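PDB 3G7N: lipase from Penicillium expansum, which hydrolyses acylglycerol lipids such as triacylglycerols, among them tributyrin, and so releases free fatty acids. Local coordinates for residues H107-I118 and A144-K152; K28-K36 and F48-A59. All blocks are in the same frame, centred on the assembly; numbering follows the deposited sequence.

Contact 1 (H107-I118 and A144-K152); sequences HDTIITEVKALI and ALAQNFPDK
Ile111 packs against Leu145, and Val114 and Ile118 against Phe149, where the axes of helix 107-118 and helix 144-148 pass 11.2 Å apart with their N-to-C directions 53° from each other. Phe149 is the first residue to leave helical geometry. Ile118 CD1 lies over one face of its ring, 3.9 Å from the centroid, a CH-pi contact, and Asn148 CB covers the opposite face. Branched side chains suit this wall: Val114 CG1 reaches Phe149 CE2 at 3.5 Å, and Ile111 CG2 meets Phe149 CZ. CG1 of Ile111 lies beside the backbone N (chi1 -61°), and the turn at chi2 (-58°) carries Ile111 CD1 to Leu145 CD2 at 4.1 Å. Replacing the Phe149 ring by the methyl of an alanine would probably leave Val114 and Ile118 facing a gap between the helices.

Ala144 is small enough for its CB to sit at the edge of the His107 ring, 3.6 Å from His107 NE2. Asn148 turns its amide back to its own helix, ND2 donating to Ala144 O at 2.9 Å, and ND2 also bonds to Ser85 O. At the far end Lys152 CE lies 3.7 Å from Ile118 CG2, its aliphatic chain extending the apolar contact. Such side-by-side packing of helices on one face of a central sheet is characteristic of the alpha/beta-hydrolase fold, here joining helix 97-120 to the helix that follows the nucleophile.

Contact 2 (K28-K36 and F48-A59); sequences KAFDVTIVK and FVGYSTEKKTIA. Unlike the reference sequence in segment 28-36: Val35 (reference Ala).
A beta hairpin built from strands 32-40 and 45-52, near one margin of the central sheet, carries this contact. Thr33 and Tyr51 form an antiparallel hydrogen-bonded pair, Thr33 N reaching Tyr51 O at 2.8 Å and Tyr51 N reaching Thr33 O at 3.0 Å. Ile34 faces Gly50 in the following non-hydrogen-bonded pair, whose CA atoms are 4.3 Å apart; a CB on Gly50 would collide with Thr33 O. A classic beta bulge comes next: Val35 N and Lys36 N both donate to Val49 O, while Val49 N returns a bond to Lys36 O.

The two faces are dressed differently. Ile34 CD1 stands over the centre of the Phe48 ring, 3.7 Å from its centroid, a CH-pi contact. On the face bearing Thr33 and Tyr51, the tyrosine's chi1 of 65° holds CG between the backbone N and carbonyl carbon, laying the ring beside Thr33, whose CB covers one face. Val35 CG1 meets the ring's edge at Tyr51 CE2, 3.6 Å away; Val35 differs from the reference sequence, which has alanine.

Beyond the paired strands, Ser52 OG donates to Asp31 OD2 at 2.6 Å on the anti lone pair of that oxygen, and accepts from Lys55 N to make an ST motif. A serine suits this double role because one hydroxyl both gives and takes. Asp31 OD2 has a second partner in Arg13, a salt bridge that would probably favour the ionised carboxylate. Two waters donate to Asp31 O, one accepting from Glu54 N and the other from Thr53 N, knitting the turns together. The classic bulge shifts the register by one residue between Ile34 and Lys36, within an antiparallel hairpin that extends the mainly parallel sheet of the alpha/beta-hydrolase fold.

How the contacts relate
Contact 2 closes in the chain before contact 1 opens, and their centres lie about 15 Å apart. Helix 97-120 connects them: while one flank meets residues 144-152, another rests on the hairpin. Leu117 CD1 lies 3.6 Å from Val35 CG2, and Glu113 CG is 3.6 Å from Val49 CG1. Strand 57-62 takes part too, Ile58 CD1 packing 3.6 Å from Ile118 N. A bound PEG, probably from the crystallisation liquor, accompanies this junction, hydrogen-bonded to Glu113 OE2 and close to Val35. Both contacts lie away from the catalytic residues Ser132, Asp188 and His241, although helix 133-148 of contact 1 starts immediately after the nucleophile.

Contact 1 (H107-I118 and A144-K152)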
loop_
_atom_site.group_PDB
_atom_site.type_symbol
_atom_site.label_atom_id
_atom_site.label_comp_id
_atom_site.label_asym_id
_atom_site.label_seq_id
_atom_site.Cartn_x
_atom_site.Cartn_y
_atom_site.Cartn_z
ATOM N N HIS A 107 -0.884 -14.005 -3.861
ATOM C CA HIS A 107 -2.297 -13.736 -3.649
ATOM C C HIS A 107 -2.992 -14.860 -2.892
ATOM O O HIS A 107 -3.698 -14.619 -1.916
ATOM C CB HIS A 107 -2.980 -13.506 -5.004
ATOM C CG HIS A 107 -4.447 -13.244 -4.912
ATOM N ND1 HIS A 107 -5.411 -14.196 -5.187
ATOM C CD2 HIS A 107 -5.112 -12.086 -4.711
ATOM C CE1 HIS A 107 -6.607 -13.644 -5.090
ATOM N NE2 HIS A 107 -6.452 -12.355 -4.825
ATOM N N ASP A 108 -2.908 -16.083 -3.411
ATOM C CA ASP A 108 -3.684 -17.177 -2.824
ATOM C C ASP A 108 -3.217 -17.503 -1.401
ATOM O O ASP A 108 -4.046 -17.766 -0.529
ATOM C CB ASP A 108 -3.629 -18.443 -3.688
ATOM C CG ASP A 108 -4.448 -18.328 -4.958
ATOM O OD1 ASP A 108 -5.499 -17.665 -4.933
ATOM O OD2 ASP A 108 -4.246 -19.195 -5.838
ATOM N N THR A 109 -1.913 -17.423 -1.161
ATOM C CA THR A 109 -1.377 -17.613 0.177
ATOM C C THR A 109 -1.933 -16.575 1.149
ATOM O O THR A 109 -2.347 -16.916 2.254
ATOM C CB THR A 109 0.151 -17.557 0.160
ATOM O OG1 THR A 109 0.643 -18.565 -0.735
ATOM C CG2 THR A 109 0.716 -17.825 1.544
ATOM N N ILE A 110 -1.962 -15.314 0.735
ATOM C CA ILE A 110 -2.459 -14.249 1.592
ATOM C C ILE A 110 -3.963 -14.408 1.834
ATOM O O ILE A 110 -4.406 -14.340 2.984
ATOM C CB ILE A 110 -2.133 -12.878 0.980
ATOM C CG1 ILE A 110 -0.627 -12.635 1.050
ATOM C CG2 ILE A 110 -2.884 -11.788 1.704
ATOM C CD1 ILE A 110 -0.131 -11.416 0.287
ATOM N N ILE A 111 -4.754 -14.616 0.779
ATOM C CA ILE A 111 -6.189 -14.796 0.957
ATOM C C ILE A 111 -6.497 -15.971 1.900
ATOM O O ILE A 111 -7.362 -15.874 2.766
ATOM C CB ILE A 111 -6.916 -14.969 -0.407
ATOM C CG1 ILE A 111 -6.725 -13.727 -1.288
ATOM C CG2 ILE A 111 -8.393 -15.240 -0.191
ATOM C CD1 ILE A 111 -7.205 -12.424 -0.684
ATOM N N THR A 112 -5.774 -17.065 1.741
ATOM C CA THR A 112 -5.974 -18.236 2.597
ATOM C C THR A 112 -5.707 -17.924 4.066
ATOM O O THR A 112 -6.486 -18.287 4.942
ATOM C CB THR A 112 -5.093 -19.410 2.134
ATOM O OG1 THR A 112 -5.513 -19.813 0.823
ATOM C CG2 THR A 112 -5.241 -20.611 3.068
ATOM N N GLU A 113 -4.637 -17.192 4.344
ATOM C CA GLU A 113 -4.309 -16.861 5.724
ATOM C C GLU A 113 -5.294 -15.850 6.289
ATOM O O GLU A 113 -5.743 -15.988 7.435
ATOM C CB GLU A 113 -2.874 -16.340 5.839
ATOM C CG GLU A 113 -2.495 -15.913 7.250
ATOM C CD GLU A 113 -2.454 -17.059 8.260
ATOM O OE1 GLU A 113 -2.510 -18.243 7.860
ATOM O OE2 GLU A 113 -2.201 -16.778 9.450
ATOM N N VAL A 114 -5.694 -14.866 5.500
ATOM C CA VAL A 114 -6.696 -13.918 5.978
ATOM C C VAL A 114 -8.010 -14.644 6.323
ATOM O O VAL A 114 -8.640 -14.354 7.352
ATOM C CB VAL A 114 -6.923 -12.762 4.981
ATOM C CG1 VAL A 114 -8.130 -11.894 5.396
ATOM C CG2 VAL A 114 -5.653 -11.917 4.840
ATOM N N LYS A 115 -8.404 -15.608 5.493
ATOM C CA LYS A 115 -9.632 -16.352 5.753
ATOM C C LYS A 115 -9.529 -17.168 7.035
ATOM O O LYS A 115 -10.454 -17.164 7.854
ATOM C CB LYS A 115 -9.963 -17.258 4.576
ATOM C CG LYS A 115 -11.349 -17.879 4.647
ATOM C CD LYS A 115 -11.556 -18.861 3.503
ATOM C CE LYS A 115 -13.001 -19.352 3.462
ATOM N NZ LYS A 115 -13.333 -20.052 2.184
ATOM N N ALA A 116 -8.356 -17.730 7.298
ATOM C CA ALA A 116 -8.143 -18.439 8.543
ATOM C C ALA A 116 -8.218 -17.492 9.744
ATOM O O ALA A 116 -8.781 -17.835 10.792
ATOM C CB ALA A 116 -6.804 -19.163 8.510
ATOM N N LEU A 117 -7.656 -16.294 9.613
ATOM C CA LEU A 117 -7.682 -15.343 10.712
ATOM C C LEU A 117 -9.085 -14.801 10.956
ATOM O O LEU A 117 -9.471 -14.566 12.101
ATOM C CB LEU A 117 -6.671 -14.217 10.482
ATOM C CG LEU A 117 -5.212 -14.638 10.648
ATOM C CD1 LEU A 117 -4.284 -13.552 10.100
ATOM C CD2 LEU A 117 -4.907 -14.907 12.103
ATOM N N ILE A 118 -9.854 -14.612 9.889
ATOM C CA ILE A 118 -11.253 -14.190 10.024
ATOM C C ILE A 118 -12.073 -15.210 10.830
ATOM O O ILE A 118 -12.867 -14.832 11.693
ATOM C CB ILE A 118 -11.905 -13.934 8.658
ATOM C CG1 ILE A 118 -11.371 -12.635 8.031
ATOM C CG2 ILE A 118 -13.444 -13.893 8.791
ATOM C CD1 ILE A 118 -11.738 -12.476 6.562
ATOM N N ALA A 144 -8.077 -6.993 -3.986
ATOM C CA ALA A 144 -8.118 -8.422 -3.704
ATOM C C ALA A 144 -8.926 -8.684 -2.436
ATOM O O ALA A 144 -9.701 -9.647 -2.373
ATOM C CB ALA A 144 -6.697 -8.977 -3.539
ATOM N N LEU A 145 -8.652 -7.933 -1.382
ATOM C CA LEU A 145 -9.359 -8.114 -0.116
ATOM C C LEU A 145 -10.827 -7.702 -0.215
ATOM O O LEU A 145 -11.707 -8.371 0.345
ATOM C CB LEU A 145 -8.635 -7.360 1.016
ATOM C CG LEU A 145 -7.227 -7.848 1.356
ATOM C CD1 LEU A 145 -6.569 -6.843 2.297
ATOM C CD2 LEU A 145 -7.256 -9.255 1.984
ATOM N N ALA A 146 -11.104 -6.565 -0.842
ATOM C CA ALA A 146 -12.491 -6.102 -0.975
ATOM C C ALA A 146 -13.329 -7.129 -1.711
ATOM O O ALA A 146 -14.493 -7.372 -1.332
ATOM C CB ALA A 146 -12.536 -4.768 -1.715
ATOM N N GLN A 147 -12.764 -7.729 -2.747
ATOM C CA GLN A 147 -13.509 -8.659 -3.592
ATOM C C GLN A 147 -13.668 -10.016 -2.907
ATOM O O GLN A 147 -14.726 -10.665 -3.029
ATOM C CB GLN A 147 -12.796 -8.831 -4.926
ATOM C CG GLN A 147 -12.907 -7.619 -5.829
ATOM C CD GLN A 147 -14.173 -7.641 -6.650
ATOM O OE1 GLN A 147 -14.982 -6.710 -6.587
ATOM N NE2 GLN A 147 -14.308 -8.649 -7.477
ATOM N N ASN A 148 -12.642 -10.468 -2.188
ATOM C CA ASN A 148 -12.720 -11.759 -1.509
ATOM C C ASN A 148 -13.483 -11.720 -0.196
ATOM O O ASN A 148 -14.081 -12.728 0.204
ATOM C CB ASN A 148 -11.330 -12.343 -1.281
ATOM C CG ASN A 148 -10.803 -13.080 -2.504
ATOM O OD1 ASN A 148 -11.107 -14.259 -2.700
ATOM N ND2 ASN A 148 -10.083 -12.373 -3.383
ATOM N N PHE A 149 -13.518 -10.563 0.457
ATOM C CA PHE A 149 -14.110 -10.428 1.788
ATOM C C PHE A 149 -15.053 -9.218 1.838
ATOM O O PHE A 149 -14.843 -8.280 2.601
ATOM C CB PHE A 149 -13.010 -10.340 2.863
ATOM C CG PHE A 149 -12.020 -11.465 2.802
ATOM C CD1 PHE A 149 -12.400 -12.759 3.141
ATOM C CD2 PHE A 149 -10.701 -11.239 2.437
ATOM C CE1 PHE A 149 -11.516 -13.795 3.067
ATOM C CE2 PHE A 149 -9.809 -12.281 2.357
ATOM C CZ PHE A 149 -10.200 -13.559 2.713
ATOM N N PRO A 150 -16.170 -9.292 1.078
ATOM C CA PRO A 150 -17.037 -8.128 0.923
ATOM C C PRO A 150 -17.857 -7.755 2.171
ATOM O O PRO A 150 -18.308 -6.614 2.291
ATOM C CB PRO A 150 -17.972 -8.535 -0.222
ATOM C CG PRO A 150 -17.969 -10.023 -0.211
ATOM C CD PRO A 150 -16.564 -10.398 0.187
ATOM N N ASP A 151 -17.875 -8.626 3.167
ATOM C CA ASP A 151 -18.556 -8.312 4.420
ATOM C C ASP A 151 -17.650 -7.747 5.510
ATOM O O ASP A 151 -18.063 -7.642 6.665
ATOM C CB ASP A 151 -19.306 -9.543 4.935
ATOM C CG ASP A 151 -18.385 -10.707 5.228
ATOM O OD1 ASP A 151 -17.206 -10.663 4.811
ATOM O OD2 ASP A 151 -18.869 -11.726 5.776
ATOM N N LYS A 152 -16.419 -7.362 5.153
ATOM C CA LYS A 152 -15.483 -6.826 6.150
ATOM C C LYS A 152 -15.164 -5.373 5.845
ATOM O O LYS A 152 -14.872 -5.031 4.687
ATOM C CB LYS A 152 -14.184 -7.630 6.144
ATOM C CG LYS A 152 -14.355 -9.087 6.529
ATOM C CD LYS A 152 -14.821 -9.265 7.974
ATOM C CE LYS A 152 -15.263 -10.712 8.210
ATOM N NZ LYS A 152 -15.533 -10.943 9.649
#

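Contact 2 (K28-K36 and F48-A59)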
loop_
_atom_site.group_PDB
_atom_site.type_symbol
_atom_site.label_atom_id
_atom_site.label_comp_id
_atom_site.label_asym_id
_atom_site.label_seq_id
_atom_site.Cartn_x
_atom_site.Cartn_y
_atom_site.Cartn_z
ATOM N N LYS A 28 6.434 -10.040 15.775
ATOM C CA LYS A 28 5.488 -8.926 15.806
ATOM C C LYS A 28 6.083 -7.728 15.101
ATOM O O LYS A 28 7.305 -7.560 15.045
ATOM C CB LYS A 28 5.088 -8.564 17.232
ATOM C CG LYS A 28 6.236 -8.517 18.213
ATOM C CD LYS A 28 6.932 -7.158 18.199
ATOM C CE LYS A 28 6.097 -6.054 18.854
ATOM N NZ LYS A 28 5.697 -6.368 20.257
ATOM N N ALA A 29 5.202 -6.897 14.566
ATOM C CA ALA A 29 5.591 -5.594 14.057
ATOM C C ALA A 29 4.687 -4.625 14.781
ATOM O O ALA A 29 3.499 -4.545 14.498
ATOM C CB ALA A 29 5.364 -5.527 12.558
ATOM N N PHE A 30 5.251 -3.938 15.773
ATOM C CA PHE A 30 4.465 -3.065 16.598
ATOM C C PHE A 30 3.244 -3.787 17.156
ATOM O O PHE A 30 3.423 -4.853 17.759
ATOM C CB PHE A 30 4.169 -1.758 15.860
ATOM C CG PHE A 30 5.420 -1.000 15.493
ATOM C CD1 PHE A 30 6.064 -0.233 16.452
ATOM C CD2 PHE A 30 6.093 -1.273 14.307
ATOM C CE1 PHE A 30 7.333 0.278 16.209
ATOM C CE2 PHE A 30 7.319 -0.681 14.033
ATOM C CZ PHE A 30 7.954 0.067 15.008
ATOM N N ASP A 31 2.032 -3.296 16.923
ATOM C CA ASP A 31 0.849 -3.931 17.519
ATOM C C ASP A 31 0.375 -5.184 16.752
ATOM O O ASP A 31 -0.573 -5.857 17.176
ATOM C CB ASP A 31 -0.279 -2.924 17.627
ATOM C CG ASP A 31 -0.649 -2.324 16.288
ATOM O OD1 ASP A 31 0.123 -1.464 15.800
ATOM O OD2 ASP A 31 -1.672 -2.719 15.689
ATOM N N VAL A 32 0.990 -5.470 15.608
ATOM C CA VAL A 32 0.580 -6.613 14.778
ATOM C C VAL A 32 1.381 -7.868 15.130
ATOM O O VAL A 32 2.619 -7.906 15.013
ATOM C CB VAL A 32 0.719 -6.288 13.272
ATOM C CG1 VAL A 32 0.453 -7.548 12.425
ATOM C CG2 VAL A 32 -0.209 -5.144 12.899
ATOM N N THR A 33 0.677 -8.902 15.585
ATOM C CA THR A 33 1.280 -10.222 15.770
ATOM C C THR A 33 1.335 -10.936 14.417
ATOM O O THR A 33 0.321 -11.081 13.738
ATOM C CB THR A 33 0.451 -11.065 16.733
ATOM O OG1 THR A 33 0.375 -10.398 18.003
ATOM C CG2 THR A 33 1.072 -12.442 16.927
ATOM N N ILE A 34 2.532 -11.329 13.993
ATOM C CA ILE A 34 2.708 -11.863 12.649
ATOM C C ILE A 34 2.494 -13.363 12.665
ATOM O O ILE A 34 3.247 -14.076 13.337
ATOM C CB ILE A 34 4.112 -11.512 12.063
ATOM C CG1 ILE A 34 4.306 -9.987 11.973
ATOM C CG2 ILE A 34 4.283 -12.150 10.671
ATOM C CD1 ILE A 34 5.785 -9.533 11.929
ATOM N N VAL A 35 1.498 -13.841 11.931
ATOM C CA VAL A 35 1.144 -15.260 11.934
ATOM C C VAL A 35 1.668 -15.991 10.710
ATOM O O VAL A 35 1.834 -17.219 10.739
ATOM C CB VAL A 35 -0.352 -15.448 12.012
ATOM C CG1 VAL A 35 -0.901 -14.855 13.283
ATOM C CG2 VAL A 35 -0.983 -14.800 10.879
ATOM N N LYS A 36 1.961 -15.268 9.640
ATOM C CA LYS A 36 2.411 -15.911 8.403
ATOM C C LYS A 36 3.370 -14.991 7.672
ATOM O O LYS A 36 3.097 -13.795 7.519
ATOM C CB LYS A 36 1.187 -16.205 7.519
ATOM C CG LYS A 36 1.459 -16.846 6.182
ATOM C CD LYS A 36 1.735 -18.300 6.370
ATOM C CE LYS A 36 1.472 -19.102 5.098
ATOM N NZ LYS A 36 1.781 -20.525 5.402
ATOM N N PHE A 48 3.997 -9.812 5.367
ATOM C CA PHE A 48 3.552 -10.421 6.619
ATOM C C PHE A 48 2.046 -10.434 6.562
ATOM O O PHE A 48 1.433 -9.448 6.154
ATOM C CB PHE A 48 3.860 -9.498 7.823
ATOM C CG PHE A 48 5.287 -9.110 7.996
ATOM C CD1 PHE A 48 6.296 -10.056 7.884
ATOM C CD2 PHE A 48 5.593 -7.867 8.562
ATOM C CE1 PHE A 48 7.603 -9.736 8.229
ATOM C CE2 PHE A 48 6.895 -7.552 8.930
ATOM C CZ PHE A 48 7.902 -8.485 8.743
ATOM N N VAL A 49 1.451 -11.435 7.191
ATOM C CA VAL A 49 0.032 -11.394 7.551
ATOM C C VAL A 49 -0.086 -11.653 9.030
ATOM O O VAL A 49 0.719 -12.391 9.609
ATOM C CB VAL A 49 -0.786 -12.456 6.781
ATOM C CG1 VAL A 49 -2.274 -12.308 7.104
ATOM C CG2 VAL A 49 -0.564 -12.280 5.277
ATOM N N GLY A 50 -0.978 -10.926 9.690
ATOM C CA GLY A 50 -1.205 -11.191 11.110
ATOM C C GLY A 50 -2.383 -10.394 11.619
ATOM O O GLY A 50 -3.272 -10.050 10.855
ATOM N N TYR A 51 -2.432 -10.220 12.934
ATOM C CA TYR A 51 -3.583 -9.588 13.573
ATOM C C TYR A 51 -3.106 -8.647 14.666
ATOM O O TYR A 51 -2.072 -8.860 15.296
ATOM C CB TYR A 51 -4.553 -10.635 14.151
ATOM C CG TYR A 51 -3.987 -11.455 15.261
ATOM C CD1 TYR A 51 -4.138 -11.058 16.583
ATOM C CD2 TYR A 51 -3.249 -12.603 15.004
ATOM C CE1 TYR A 51 -3.583 -11.793 17.620
ATOM C CE2 TYR A 51 -2.650 -13.323 16.025
ATOM C CZ TYR A 51 -2.822 -12.918 17.337
ATOM O OH TYR A 51 -2.230 -13.633 18.363
ATOM N N SER A 52 -3.910 -7.611 14.893
ATOM C CA SER A 52 -3.687 -6.663 15.987
ATOM C C SER A 52 -4.863 -6.766 16.950
ATOM O O SER A 52 -5.953 -6.322 16.640
ATOM C CB SER A 52 -3.639 -5.250 15.432
ATOM O OG SER A 52 -3.592 -4.326 16.530
ATOM N N THR A 53 -4.576 -7.241 18.161
ATOM C CA THR A 53 -5.568 -7.248 19.243
ATOM C C THR A 53 -5.949 -5.818 19.652
ATOM O O THR A 53 -7.131 -5.513 19.812
ATOM C CB THR A 53 -5.031 -7.997 20.471
ATOM O OG1 THR A 53 -4.563 -9.292 20.076
ATOM C CG2 THR A 53 -6.116 -8.143 21.519
ATOM N N GLU A 54 -4.975 -4.911 19.610
ATOM C CA GLU A 54 -5.179 -3.506 19.944
ATOM C C GLU A 54 -6.153 -2.850 18.982
ATOM O O GLU A 54 -7.066 -2.135 19.399
ATOM C CB GLU A 54 -3.843 -2.761 19.947
ATOM C CG GLU A 54 -3.971 -1.289 20.309
ATOM C CD GLU A 54 -2.638 -0.570 20.312
ATOM O OE1 GLU A 54 -1.610 -1.214 20.623
ATOM O OE2 GLU A 54 -2.591 0.573 19.808
ATOM N N LYS A 55 -5.950 -3.043 17.681
ATOM C CA LYS A 55 -6.767 -2.371 16.674
ATOM C C LYS A 55 -7.985 -3.180 16.224
ATOM O O LYS A 55 -8.814 -2.697 15.476
ATOM C CB LYS A 55 -5.911 -2.006 15.456
ATOM C CG LYS A 55 -4.775 -1.038 15.756
ATOM C CD LYS A 55 -5.284 0.342 16.195
ATOM C CE LYS A 55 -4.174 1.373 16.106
ATOM N NZ LYS A 55 -4.631 2.681 16.649
ATOM N N LYS A 56 -8.014 -4.449 16.630
ATOM C CA LYS A 56 -8.996 -5.406 16.129
ATOM C C LYS A 56 -8.979 -5.463 14.611
ATOM O O LYS A 56 -9.996 -5.344 13.931
ATOM C CB LYS A 56 -10.403 -5.097 16.667
ATOM C CG LYS A 56 -10.505 -5.231 18.190
ATOM C CD LYS A 56 -11.952 -5.047 18.660
ATOM C CE LYS A 56 -12.148 -5.513 20.101
ATOM N NZ LYS A 56 -11.231 -4.818 21.047
ATOM N N THR A 57 -7.767 -5.673 14.098
ATOM C CA THR A 57 -7.582 -5.809 12.653
ATOM C C THR A 57 -6.821 -7.061 12.298
ATOM O O THR A 57 -6.062 -7.612 13.106
ATOM C CB THR A 57 -6.828 -4.630 12.029
ATOM O OG1 THR A 57 -5.533 -4.543 12.632
ATOM C CG2 THR A 57 -7.612 -3.329 12.158
ATOM N N ILE A 58 -7.057 -7.499 11.070
ATOM C CA ILE A 58 -6.236 -8.494 10.395
ATOM C C ILE A 58 -5.506 -7.760 9.281
ATOM O O ILE A 58 -6.134 -7.030 8.508
ATOM C CB ILE A 58 -7.137 -9.601 9.815
ATOM C CG1 ILE A 58 -7.778 -10.371 10.972
ATOM C CG2 ILE A 58 -6.370 -10.525 8.865
ATOM C CD1 ILE A 58 -9.027 -11.142 10.592
ATOM N N ALA A 59 -4.171 -7.856 9.304
ATOM C CA ALA A 59 -3.294 -6.960 8.535
ATOM C C ALA A 59 -2.474 -7.747 7.527
ATOM O O ALA A 59 -1.938 -8.817 7.824
ATOM C CB ALA A 59 -2.359 -6.235 9.479
HETATM O O HOH W 1 -2.126 -5.552 19.454
HETATM O O HOH W 2 -1.737 -8.485 18.462
#